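Local atomic coordinates of stress responsive alpha-beta protein (Jannaschia sp., PDB entry 3BB5), a protein that is of unknown function but adopts a dimeric ferredoxin-like fold and belongs to the stress-responsive alpha/beta barrel family. Residues F81-K84 against A85-D88. Sequence-based numbering, arbitrary orientation.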
loop_
_atom_site.group_PDB
_atom_site.type_symbol
_atom_site.label_atom_id
_atom_site.label_comp_id
_atom_site.label_asym_id
_atom_site.label_seq_id
_atom_site.Cartn_x
_atom_site.Cartn_y
_atom_site.Cartn_z
ATOM N N PHE A 81 -6.805 0.912 10.139
ATOM C CA PHE A 81 -8.005 1.208 10.926
ATOM C C PHE A 81 -8.708 -0.051 11.390
ATOM O O PHE A 81 -8.711 -1.078 10.709
ATOM C CB PHE A 81 -8.994 2.042 10.109
ATOM C CG PHE A 81 -8.440 3.361 9.651
ATOM C CD1 PHE A 81 -8.287 4.395 10.538
ATOM C CD2 PHE A 81 -8.057 3.563 8.328
ATOM C CE1 PHE A 81 -7.781 5.618 10.132
ATOM C CE2 PHE A 81 -7.558 4.786 7.933
ATOM C CZ PHE A 81 -7.415 5.806 8.859
ATOM N N THR A 82 -9.275 0.036 12.585
ATOM C CA THR A 82 -10.090 -1.020 13.130
ATOM C C THR A 82 -11.285 -1.326 12.216
ATOM O O THR A 82 -11.675 -2.467 12.061
ATOM C CB THR A 82 -10.573 -0.633 14.544
ATOM O OG1 THR A 82 -9.450 -0.648 15.427
ATOM C CG2 THR A 82 -11.624 -1.626 15.066
ATOM N N ASP A 83 -11.855 -0.279 11.637
ATOM C CA ASP A 83 -13.072 -0.373 10.856
ATOM C C ASP A 83 -13.343 0.920 10.103
ATOM O O ASP A 83 -12.617 1.916 10.228
ATOM C CB ASP A 83 -14.278 -0.746 11.751
ATOM C CG ASP A 83 -14.526 0.239 12.881
ATOM O OD1 ASP A 83 -14.113 1.404 12.815
ATOM O OD2 ASP A 83 -15.185 -0.161 13.849
ATOM N N LYS A 84 -14.408 0.886 9.317
ATOM C CA LYS A 84 -14.865 2.022 8.546
ATOM C C LYS A 84 -15.236 3.234 9.419
ATOM O O LYS A 84 -14.976 4.359 9.044
ATOM C CB LYS A 84 -16.049 1.576 7.714
ATOM C CG LYS A 84 -16.578 2.619 6.764
ATOM C CD LYS A 84 -15.721 2.836 5.552
ATOM C CE LYS A 84 -16.499 3.628 4.487
ATOM N NZ LYS A 84 -16.641 5.037 4.866
ATOM N N ALA A 85 -15.864 3.014 10.570
ATOM C CA ALA A 85 -16.155 4.111 11.463
ATOM C C ALA A 85 -14.855 4.853 11.796
ATOM O O ALA A 85 -14.852 6.082 11.826
ATOM C CB ALA A 85 -16.893 3.628 12.765
ATOM N N ALA A 86 -13.768 4.109 12.041
ATOM C CA ALA A 86 -12.440 4.681 12.328
ATOM C C ALA A 86 -11.901 5.491 11.147
ATOM O O ALA A 86 -11.375 6.588 11.345
ATOM C CB ALA A 86 -11.437 3.586 12.694
ATOM N N LEU A 87 -12.015 4.933 9.926
ATOM C CA LEU A 87 -11.592 5.633 8.705
ATOM C C LEU A 87 -12.328 6.972 8.529
ATOM O O LEU A 87 -11.721 7.988 8.163
ATOM C CB LEU A 87 -11.733 4.738 7.465
ATOM C CG LEU A 87 -11.490 5.372 6.080
ATOM C CD1 LEU A 87 -10.088 5.885 5.908
ATOM C CD2 LEU A 87 -11.820 4.404 4.960
ATOM N N ASP A 88 -13.626 6.965 8.806
ATOM C CA ASP A 88 -14.466 8.161 8.716
ATOM C C ASP A 88 -14.164 9.195 9.785
ATOM O O ASP A 88 -14.242 10.382 9.531
ATOM C CB ASP A 88 -15.936 7.783 8.834
ATOM C CG ASP A 88 -16.421 6.905 7.691
ATOM O OD1 ASP A 88 -15.788 6.883 6.608
ATOM O OD2 ASP A 88 -17.444 6.233 7.908
#
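Asp83 and Leu87 open the first turn of helix 84-92 with a backbone hydrogen bond, Leu87 N to Asp83 O at 3.1 Å, and Asp88 N repeats the i to i+4 pattern on Lys84 O one residue further on. Asp83 is the N-cap. With chi1 at 58°, its CG sits between the backbone N and the carbonyl carbon, which brings OD1 round to accept from Ala86 N at 2.8 Å, a fairly straight bond (155°) to an amide of the first turn. Ala86 CB packs against Phe81 CB at 3.9 Å. The Phe81 ring lies over the helix with one face centred on Leu87 CA, a CH-pi contact of 3.9 Å to the ring centroid, while Leu87 CD1 reaches Phe81 CE2 at 3.4 Å. A leucine in place of Phe81 has no flat face to lay over Leu87 CA and would probably open a gap between the end of strand 75-81 and the first turn of the helix. Bends at chi2 (75°) and chi4 turn the Lys84 chain back along the helix and bring NZ to Asp88, where it forms a salt bridge of 2.7 Å to the syn lone pair of OD1. Phe66 of the second subunit makes a cation-pi contact with Lys84 and packs on Leu87, placing this turn at the dimer interface. Phe81 also meets Leu55 and Tyr90, and Leu87 touches Leu21 and His23. The arrangement is an Asp N-cap at a strand-to-helix connection, joining the inner strand 75-81 to helix 84-92 in the ferredoxin-like alpha/beta fold.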